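Local coordinates for putative membrane anchored protein (Corynebacterium diphtheriae, PDB 3LSO), which is of unknown function but is probably tethered to the cell membrane, presenting an elongated chain of all-beta domains on the outer side, at residues A87-S93 with L161-V167; M223-V227 with R265-A269; V337-N343 with F429-K435. All blocks are in the same frame, centred on the assembly; numbering follows the deposited sequence.

Contact 1: residues A87-S93 with L161-V167; sequences AKLTKSS and LTNTASV
Thr90 and Lys91 both present their backbone N-H to the carbonyl of Thr164, and this doubling shows how an antiparallel ladder absorbs one extra residue. Thr90 N reaches Thr164 O at 2.7 Å, nearly along the C=O axis, whereas Lys91 N, 3.3 Å from Thr164 O, lies in the carbonyl plane on a lone pair.

The Thr90 side chain adds a third grip. Its CB stands 3.8 Å from Thr164 O. With OG1 set between the backbone N and the carbonyl carbon (chi1 58°), the hydroxyl swings above the carbonyl plane and donates to Thr164 O at 2.9 Å. The other branch, CG2, reaches along the partner strand to Ser166 CB at 3.7 Å. Three donors thus converge on one oxygen from different directions. Lys91 and Thr164 lie side by side, CB to CB at 3.8 Å, and the hydroxyl of Thr164 turns to Asn173 on the adjoining strand 170-177.

Regular pairing resumes on both sides: Lys88 exchanges two bonds with Ser166, and Ser93 exchanges two with Thr162. On the face carrying Leu89 and Ala165, Ala87 CB meets Val167 CG2 at 3.8 Å. The chain turns a corner at Thr90, where the register slips by one. This is a classic beta bulge, here in the DIP2116-like N-terminal domain, assigned by sequence to the E-set group, consistent with an immunoglobulin-like fold.

Contact 2: residues M223-V227 with R265-A269; sequences MDGKV and RFIDA
The end of an antiparallel ladder, in which Lys226 pairs with Ile267 where strand 226-231 begins and strand 258-267 ends, joins adjacent inner strands of a five-stranded mixed sheet. Two backbone bonds close this hydrogen-bonded pair: Lys226 N to Ile267 O at 3.1 Å, and Ile267 N to Lys226 O at 2.8 Å. The next pair, Val227 with Phe266, is non-hydrogen-bonded; its backbones approach through a CA-H...O contact from Val227 to the carbonyl of Arg265.

The Phe266 ring packs beside the partner segment. With CG anti to the backbone N (chi1 -170°), the ring reaches past Lys226 to the loop before the strand, where its CZ lies 4.0 Å from Gly225 CA. Val227 CG2 approaches the ring edge, near its plane, at 4.2 Å from Phe266 CD1. On the sheet face shared by Lys226 and Ile267, their CB atoms sit 4.2 Å apart while both side chains lead off from the pair. Arg265 sends its guanidinium group away from strand 226-231 to a salt bridge with Asp277. Beyond the last bridge only loop remains, and there the carboxylate carbon CG of Asp224 rests against the methyl CB of Ala269 at 3.8 Å.

Contact 3: residues V337-N343 with F429-K435; sequences VYEIGIN and FQMGVYK
Tyr338 and Glu339 share one acceptor on the opposite strand, Tyr434 O, and this classic beta bulge interrupts a ladder whose contacts divide into four kinds. First come the backbone bonds. Tyr338 N lies 2.8 Å and Glu339 N 3.0 Å from Tyr434 O, both in its carbonyl plane; past the bulge, Gly341 pairs with Gly432 and Asn343 with Gln430, each through two bonds.

The second kind is a bond between amides. Asn343 and Gln430 run side by side on the same face, and Asn343 ND2 donates to Gln430 OE1 at 2.9 Å. The donor lies in the plane of the acceptor carbonyl, and the two amide planes differ by 30°. Asn343 OD1, in turn, accepts from the backbone of Asn390.

The third kind is aromatic. Tyr338 turns the edge of its ring to the face of Tyr434, an edge-to-face pair with planes at 59° and Tyr338 CD2 over the centre of the Tyr434 ring.

Apolar packing makes the fourth. The extended selenomethionine side chain of Met431, with CG anti to the backbone N (chi1 -158°), carries its CE to Ile340 CD1 at 3.4 Å. Farther along, Ile342 CG2 meets Phe429 CD1 at 3.9 Å.

Ile340, Ile342, Phe429 and Met431 pack against strands 321-329 and 410-417 of a second sheet, as in a beta sandwich. Within their own sheet, strand 335-343 also pairs with strands 394-398 and 403-404, and strand 425-435 with strand 440-453.

The three contacts follow one another along the chain, each closing before the next opens, and none touches another. Nearest atoms are about 37 Å apart between contacts 1 and 2 and about 34 Å between contacts 2 and 3. Contacts 1 and 3 lie on opposite sides of the chain's centre, their own centres about 89 Å apart, which reflects the elongated shape of the molecule. All three are antiparallel strand pairings within separate sheets. Contacts 1 and 3 solve a one-residue register slip alike, with two successive N-H groups on one carbonyl, whereas contact 2 is a short ladder without a bulge. No functional site is known for this protein to which they could be related.

Contact 1: residues A87-S93 with L161-V167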
loop_
_atom_site.group_PDB
_atom_site.type_symbol
_atom_site.label_atom_id
_atom_site.label_comp_id
_atom_site.label_asym_id
_atom_site.label_seq_id
_atom_site.Cartn_x
_atom_site.Cartn_y
_atom_site.Cartn_z
ATOM N N ALA B 87 36.264 45.273 -5.011
ATOM C CA ALA B 87 35.723 44.401 -6.058
ATOM C C ALA B 87 34.423 43.749 -5.605
ATOM O O ALA B 87 34.380 43.113 -4.554
ATOM C CB ALA B 87 36.735 43.343 -6.430
ATOM N N LYS B 88 33.367 43.911 -6.398
ATOM C CA LYS B 88 32.042 43.385 -6.068
ATOM C C LYS B 88 31.519 42.513 -7.194
ATOM O O LYS B 88 31.935 42.673 -8.334
ATOM C CB LYS B 88 31.052 44.523 -5.857
ATOM C CG LYS B 88 31.284 45.341 -4.622
ATOM C CD LYS B 88 30.091 46.245 -4.343
ATOM C CE LYS B 88 30.492 47.401 -3.422
ATOM N NZ LYS B 88 29.314 48.186 -2.955
ATOM N N LEU B 89 30.604 41.598 -6.876
ATOM C CA LEU B 89 29.886 40.857 -7.903
ATOM C C LEU B 89 28.556 41.522 -8.148
ATOM O O LEU B 89 27.743 41.645 -7.242
ATOM C CB LEU B 89 29.639 39.416 -7.478
ATOM C CG LEU B 89 30.813 38.467 -7.269
ATOM C CD1 LEU B 89 30.311 37.142 -6.741
ATOM C CD2 LEU B 89 31.578 38.283 -8.551
ATOM N N THR B 90 28.338 41.949 -9.379
ATOM C CA THR B 90 27.092 42.597 -9.742
ATOM C C THR B 90 26.058 41.547 -10.159
ATOM O O THR B 90 24.877 41.661 -9.820
ATOM C CB THR B 90 27.310 43.629 -10.860
ATOM O OG1 THR B 90 27.873 42.985 -12.003
ATOM C CG2 THR B 90 28.269 44.688 -10.407
ATOM N N LYS B 91 26.520 40.524 -10.880
ATOM C CA LYS B 91 25.698 39.406 -11.338
ATOM C C LYS B 91 26.427 38.104 -11.017
ATOM O O LYS B 91 27.648 38.081 -10.973
ATOM C CB LYS B 91 25.521 39.466 -12.856
ATOM C CG LYS B 91 24.672 40.605 -13.380
ATOM C CD LYS B 91 24.846 40.750 -14.904
ATOM C CE LYS B 91 23.871 41.779 -15.486
ATOM N NZ LYS B 91 22.446 41.325 -15.313
ATOM N N SER B 92 25.686 37.024 -10.794
ATOM C CA SER B 92 26.276 35.686 -10.813
ATOM C C SER B 92 25.218 34.609 -11.018
ATOM O O SER B 92 24.041 34.815 -10.716
ATOM C CB SER B 92 27.120 35.407 -9.572
ATOM O OG SER B 92 26.361 35.467 -8.402
ATOM N N SER B 93 25.642 33.466 -11.546
ATOM C CA SER B 93 24.727 32.445 -12.014
ATOM C C SER B 93 25.334 31.072 -11.841
ATOM O O SER B 93 26.345 30.769 -12.468
ATOM C CB SER B 93 24.424 32.667 -13.500
ATOM O OG SER B 93 23.058 32.970 -13.726
ATOM N N LEU B 161 29.021 28.094 -14.201
ATOM C CA LEU B 161 29.097 29.316 -13.414
ATOM C C LEU B 161 29.466 30.517 -14.275
ATOM O O LEU B 161 30.398 30.444 -15.080
ATOM C CB LEU B 161 30.116 29.110 -12.299
ATOM C CG LEU B 161 30.180 30.070 -11.124
ATOM C CD1 LEU B 161 30.528 29.277 -9.860
ATOM C CD2 LEU B 161 31.209 31.186 -11.372
ATOM N N THR B 162 28.707 31.604 -14.122
ATOM C CA THR B 162 29.041 32.880 -14.738
ATOM C C THR B 162 28.849 33.945 -13.692
ATOM O O THR B 162 27.902 33.879 -12.898
ATOM C CB THR B 162 28.107 33.269 -15.889
ATOM O OG1 THR B 162 26.820 33.620 -15.357
ATOM C CG2 THR B 162 27.972 32.170 -16.952
ATOM N N ASN B 163 29.741 34.928 -13.680
ATOM C CA ASN B 163 29.530 36.094 -12.847
ATOM C C ASN B 163 29.970 37.331 -13.590
ATOM O O ASN B 163 30.565 37.240 -14.677
ATOM C CB ASN B 163 30.239 35.965 -11.495
ATOM C CG ASN B 163 31.715 36.234 -11.589
ATOM O OD1 ASN B 163 32.472 35.441 -12.150
ATOM N ND2 ASN B 163 32.138 37.361 -11.050
ATOM N N THR B 164 29.647 38.479 -12.998
ATOM C CA THR B 164 30.054 39.780 -13.497
ATOM C C THR B 164 30.487 40.622 -12.326
ATOM O O THR B 164 29.744 40.806 -11.372
ATOM C CB THR B 164 28.932 40.452 -14.301
ATOM O OG1 THR B 164 28.673 39.641 -15.460
ATOM C CG2 THR B 164 29.328 41.866 -14.724
ATOM N N ALA B 165 31.714 41.104 -12.415
ATOM C CA ALA B 165 32.347 41.796 -11.326
ATOM C C ALA B 165 32.618 43.233 -11.702
ATOM O O ALA B 165 33.058 43.530 -12.818
ATOM C CB ALA B 165 33.646 41.105 -10.941
ATOM N N SER B 166 32.371 44.122 -10.750
ATOM C CA SER B 166 32.730 45.522 -10.896
ATOM C C SER B 166 33.981 45.831 -10.065
ATOM O O SER B 166 33.961 45.730 -8.832
ATOM C CB SER B 166 31.560 46.406 -10.482
ATOM O OG SER B 166 31.910 47.753 -10.647
ATOM N N VAL B 167 35.057 46.220 -10.748
ATOM C CA VAL B 167 36.378 46.381 -10.140
ATOM C C VAL B 167 37.036 47.689 -10.573
ATOM O O VAL B 167 37.559 47.791 -11.681
ATOM C CB VAL B 167 37.314 45.213 -10.574
ATOM C CG1 VAL B 167 38.713 45.366 -9.980
ATOM C CG2 VAL B 167 36.700 43.837 -10.233
#

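Contact 2: residues M223-V227 with R265-A269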
loop_
_atom_site.group_PDB
_atom_site.type_symbol
_atom_site.label_atom_id
_atom_site.label_comp_id
_atom_site.label_asym_id
_atom_site.label_seq_id
_atom_site.Cartn_x
_atom_site.Cartn_y
_atom_site.Cartn_z
HETATM N N MSE B 223 -13.610 21.270 -1.965
HETATM C CA MSE B 223 -14.703 20.319 -1.697
HETATM C C MSE B 223 -15.799 20.425 -2.764
HETATM O O MSE B 223 -16.861 21.000 -2.520
HETATM C CB MSE B 223 -15.283 20.498 -0.277
HETATM C CG MSE B 223 -16.277 19.390 0.159
HETATM SE SE MSE B 223 -17.811 20.045 1.233
HETATM C CE MSE B 223 -19.063 18.535 0.988
ATOM N N ASP B 224 -15.525 19.907 -3.955
ATOM C CA ASP B 224 -16.489 19.997 -5.050
ATOM C C ASP B 224 -16.730 18.659 -5.736
ATOM O O ASP B 224 -17.825 18.418 -6.243
ATOM C CB ASP B 224 -16.112 21.094 -6.069
ATOM C CG ASP B 224 -14.602 21.201 -6.316
ATOM O OD1 ASP B 224 -13.928 20.156 -6.437
ATOM O OD2 ASP B 224 -14.093 22.342 -6.410
ATOM N N GLY B 225 -15.719 17.788 -5.718
ATOM C CA GLY B 225 -15.755 16.525 -6.443
ATOM C C GLY B 225 -16.655 15.441 -5.874
ATOM O O GLY B 225 -17.288 15.618 -4.825
ATOM N N LYS B 226 -16.680 14.310 -6.584
ATOM C CA LYS B 226 -17.516 13.155 -6.290
ATOM C C LYS B 226 -16.714 11.855 -6.480
ATOM O O LYS B 226 -15.688 11.854 -7.158
ATOM C CB LYS B 226 -18.716 13.144 -7.243
ATOM C CG LYS B 226 -19.984 13.808 -6.711
ATOM C CD LYS B 226 -20.857 14.403 -7.840
ATOM C CE LYS B 226 -22.300 14.653 -7.366
ATOM N NZ LYS B 226 -22.851 15.921 -7.901
ATOM N N VAL B 227 -17.188 10.752 -5.900
ATOM C CA VAL B 227 -16.588 9.429 -6.132
ATOM C C VAL B 227 -17.586 8.416 -6.692
ATOM O O VAL B 227 -18.699 8.302 -6.192
ATOM C CB VAL B 227 -15.945 8.850 -4.847
ATOM C CG1 VAL B 227 -15.651 7.363 -4.994
ATOM C CG2 VAL B 227 -14.674 9.610 -4.511
ATOM N N ARG B 265 -13.379 5.624 -7.814
ATOM C CA ARG B 265 -12.916 6.478 -8.897
ATOM C C ARG B 265 -13.318 7.911 -8.614
ATOM O O ARG B 265 -14.489 8.194 -8.357
ATOM C CB ARG B 265 -13.515 6.021 -10.224
ATOM C CG ARG B 265 -13.385 7.049 -11.326
ATOM C CD ARG B 265 -13.650 6.478 -12.699
ATOM N NE ARG B 265 -12.566 5.600 -13.113
ATOM C CZ ARG B 265 -12.598 4.832 -14.195
ATOM N NH1 ARG B 265 -13.658 4.846 -14.990
ATOM N NH2 ARG B 265 -11.568 4.049 -14.486
ATOM N N PHE B 266 -12.341 8.814 -8.656
ATOM C CA PHE B 266 -12.593 10.243 -8.436
ATOM C C PHE B 266 -13.137 10.934 -9.694
ATOM O O PHE B 266 -12.578 10.798 -10.785
ATOM C CB PHE B 266 -11.338 10.950 -7.905
ATOM C CG PHE B 266 -11.578 12.357 -7.436
ATOM C CD1 PHE B 266 -12.311 12.608 -6.278
ATOM C CD2 PHE B 266 -11.059 13.442 -8.146
ATOM C CE1 PHE B 266 -12.534 13.925 -5.834
ATOM C CE2 PHE B 266 -11.270 14.764 -7.709
ATOM C CZ PHE B 266 -12.008 15.005 -6.550
ATOM N N ILE B 267 -14.257 11.640 -9.516
ATOM C CA ILE B 267 -14.856 12.500 -10.544
ATOM C C ILE B 267 -14.589 13.951 -10.179
ATOM O O ILE B 267 -14.772 14.357 -9.034
ATOM C CB ILE B 267 -16.396 12.275 -10.693
ATOM C CG1 ILE B 267 -16.717 10.845 -11.167
ATOM C CG2 ILE B 267 -17.021 13.310 -11.637
ATOM C CD1 ILE B 267 -16.250 10.503 -12.612
ATOM N N ASP B 268 -14.162 14.722 -11.171
ATOM C CA ASP B 268 -13.786 16.123 -10.992
ATOM C C ASP B 268 -14.996 17.062 -10.999
ATOM O O ASP B 268 -16.049 16.723 -11.545
ATOM C CB ASP B 268 -12.878 16.521 -12.141
ATOM C CG ASP B 268 -11.679 17.271 -11.685
ATOM O OD1 ASP B 268 -11.515 17.399 -10.453
ATOM O OD2 ASP B 268 -10.895 17.726 -12.551
ATOM N N ALA B 269 -14.851 18.252 -10.421
ATOM C CA ALA B 269 -15.896 19.269 -10.569
ATOM C C ALA B 269 -16.265 19.376 -12.053
ATOM O O ALA B 269 -17.445 19.291 -12.415
ATOM C CB ALA B 269 -15.429 20.616 -10.020
#

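Contact 3: residues V337-N343 with F429-K435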
loop_
_atom_site.group_PDB
_atom_site.type_symbol
_atom_site.label_atom_id
_atom_site.label_comp_id
_atom_site.label_asym_id
_atom_site.label_seq_id
_atom_site.Cartn_x
_atom_site.Cartn_y
_atom_site.Cartn_z
ATOM N N VAL B 337 -14.995 -32.326 26.635
ATOM C CA VAL B 337 -15.529 -32.242 25.276
ATOM C C VAL B 337 -16.280 -33.528 24.991
ATOM O O VAL B 337 -15.743 -34.625 25.152
ATOM C CB VAL B 337 -14.398 -32.082 24.215
ATOM C CG1 VAL B 337 -14.924 -32.259 22.782
ATOM C CG2 VAL B 337 -13.679 -30.744 24.346
ATOM N N TYR B 338 -17.520 -33.391 24.547
ATOM C CA TYR B 338 -18.368 -34.526 24.259
ATOM C C TYR B 338 -18.367 -34.893 22.785
ATOM O O TYR B 338 -17.925 -35.977 22.461
ATOM C CB TYR B 338 -19.781 -34.238 24.750
ATOM C CG TYR B 338 -19.804 -33.602 26.121
ATOM C CD1 TYR B 338 -19.096 -34.186 27.179
ATOM C CD2 TYR B 338 -20.528 -32.417 26.375
ATOM C CE1 TYR B 338 -19.091 -33.648 28.430
ATOM C CE2 TYR B 338 -20.524 -31.858 27.664
ATOM C CZ TYR B 338 -19.785 -32.505 28.680
ATOM O OH TYR B 338 -19.733 -32.028 29.961
ATOM N N GLU B 339 -18.903 -34.041 21.899
ATOM C CA GLU B 339 -18.894 -34.325 20.448
ATOM C C GLU B 339 -18.066 -33.344 19.697
ATOM O O GLU B 339 -18.022 -32.159 20.040
ATOM C CB GLU B 339 -20.268 -34.191 19.836
ATOM C CG GLU B 339 -20.826 -35.416 19.255
ATOM C CD GLU B 339 -22.173 -35.122 18.645
ATOM O OE1 GLU B 339 -22.301 -34.091 17.910
ATOM O OE2 GLU B 339 -23.106 -35.907 18.938
ATOM N N ILE B 340 -17.452 -33.834 18.633
ATOM C CA ILE B 340 -16.896 -32.953 17.618
ATOM C C ILE B 340 -17.197 -33.597 16.287
ATOM O O ILE B 340 -17.331 -34.822 16.197
ATOM C CB ILE B 340 -15.385 -32.670 17.809
ATOM C CG1 ILE B 340 -14.562 -33.928 17.628
ATOM C CG2 ILE B 340 -15.116 -32.003 19.145
ATOM C CD1 ILE B 340 -13.131 -33.623 17.387
ATOM N N GLY B 341 -17.376 -32.772 15.271
ATOM C CA GLY B 341 -17.533 -33.293 13.917
ATOM C C GLY B 341 -17.447 -32.164 12.931
ATOM O O GLY B 341 -17.641 -30.995 13.322
ATOM N N ILE B 342 -17.142 -32.493 11.670
ATOM C CA ILE B 342 -17.182 -31.503 10.584
ATOM C C ILE B 342 -18.583 -31.387 9.969
ATOM O O ILE B 342 -19.193 -32.403 9.621
ATOM C CB ILE B 342 -16.196 -31.863 9.464
ATOM C CG1 ILE B 342 -14.766 -31.763 9.971
ATOM C CG2 ILE B 342 -16.402 -30.946 8.234
ATOM C CD1 ILE B 342 -13.884 -32.858 9.408
ATOM N N ASN B 343 -19.061 -30.150 9.818
ATOM C CA ASN B 343 -20.349 -29.840 9.176
ATOM C C ASN B 343 -20.087 -29.072 7.886
ATOM O O ASN B 343 -19.547 -27.959 7.898
ATOM C CB ASN B 343 -21.223 -28.987 10.106
ATOM C CG ASN B 343 -22.640 -28.730 9.544
ATOM O OD1 ASN B 343 -23.427 -29.651 9.376
ATOM N ND2 ASN B 343 -22.968 -27.477 9.306
ATOM N N PHE B 429 -15.878 -25.035 5.741
ATOM C CA PHE B 429 -16.434 -26.064 6.586
ATOM C C PHE B 429 -16.609 -25.570 8.026
ATOM O O PHE B 429 -15.967 -24.596 8.446
ATOM C CB PHE B 429 -15.570 -27.305 6.504
ATOM C CG PHE B 429 -15.600 -27.939 5.161
ATOM C CD1 PHE B 429 -16.446 -28.992 4.898
ATOM C CD2 PHE B 429 -14.813 -27.452 4.129
ATOM C CE1 PHE B 429 -16.490 -29.571 3.659
ATOM C CE2 PHE B 429 -14.854 -28.045 2.860
ATOM C CZ PHE B 429 -15.696 -29.101 2.637
ATOM N N GLN B 430 -17.490 -26.218 8.777
ATOM C CA GLN B 430 -17.673 -25.864 10.175
ATOM C C GLN B 430 -17.310 -27.021 11.053
ATOM O O GLN B 430 -17.347 -28.179 10.610
ATOM C CB GLN B 430 -19.134 -25.505 10.428
ATOM C CG GLN B 430 -19.616 -24.279 9.645
ATOM C CD GLN B 430 -21.078 -23.970 9.888
ATOM O OE1 GLN B 430 -21.917 -24.865 9.961
ATOM N NE2 GLN B 430 -21.391 -22.694 10.024
HETATM N N MSE B 431 -16.988 -26.736 12.310
HETATM C CA MSE B 431 -16.931 -27.797 13.341
HETATM C C MSE B 431 -18.159 -27.681 14.215
HETATM O O MSE B 431 -18.511 -26.570 14.668
HETATM C CB MSE B 431 -15.690 -27.675 14.223
HETATM C CG MSE B 431 -15.283 -28.986 14.927
HETATM SE SE MSE B 431 -13.686 -28.695 15.996
HETATM C CE MSE B 431 -13.042 -30.490 16.060
ATOM N N GLY B 432 -18.821 -28.812 14.429
ATOM C CA GLY B 432 -19.877 -28.933 15.440
ATOM C C GLY B 432 -19.189 -29.279 16.761
ATOM O O GLY B 432 -18.267 -30.100 16.772
ATOM N N VAL B 433 -19.577 -28.634 17.863
ATOM C CA VAL B 433 -18.999 -28.982 19.156
ATOM C C VAL B 433 -20.061 -29.053 20.225
ATOM O O VAL B 433 -21.016 -28.281 20.220
ATOM C CB VAL B 433 -17.932 -27.988 19.609
ATOM C CG1 VAL B 433 -16.848 -27.961 18.624
ATOM C CG2 VAL B 433 -18.514 -26.600 19.682
ATOM N N TYR B 434 -19.874 -29.976 21.154
ATOM C CA TYR B 434 -20.717 -30.059 22.330
ATOM C C TYR B 434 -19.696 -30.342 23.406
ATOM O O TYR B 434 -19.013 -31.390 23.342
ATOM C CB TYR B 434 -21.723 -31.210 22.189
ATOM C CG TYR B 434 -22.530 -31.533 23.411
ATOM C CD1 TYR B 434 -23.020 -30.514 24.252
ATOM C CD2 TYR B 434 -22.840 -32.860 23.733
ATOM C CE1 TYR B 434 -23.773 -30.819 25.399
ATOM C CE2 TYR B 434 -23.607 -33.182 24.880
ATOM C CZ TYR B 434 -24.053 -32.152 25.691
ATOM O OH TYR B 434 -24.802 -32.435 26.781
ATOM N N LYS B 435 -19.569 -29.407 24.362
ATOM C CA LYS B 435 -18.472 -29.426 25.335
ATOM C C LYS B 435 -18.837 -28.643 26.565
ATOM O O LYS B 435 -19.833 -27.909 26.552
ATOM C CB LYS B 435 -17.215 -28.814 24.713
ATOM C CG LYS B 435 -17.298 -27.319 24.434
ATOM C CD LYS B 435 -16.198 -26.877 23.503
ATOM C CE LYS B 435 -16.180 -25.363 23.398
ATOM N NZ LYS B 435 -15.000 -24.875 22.636
#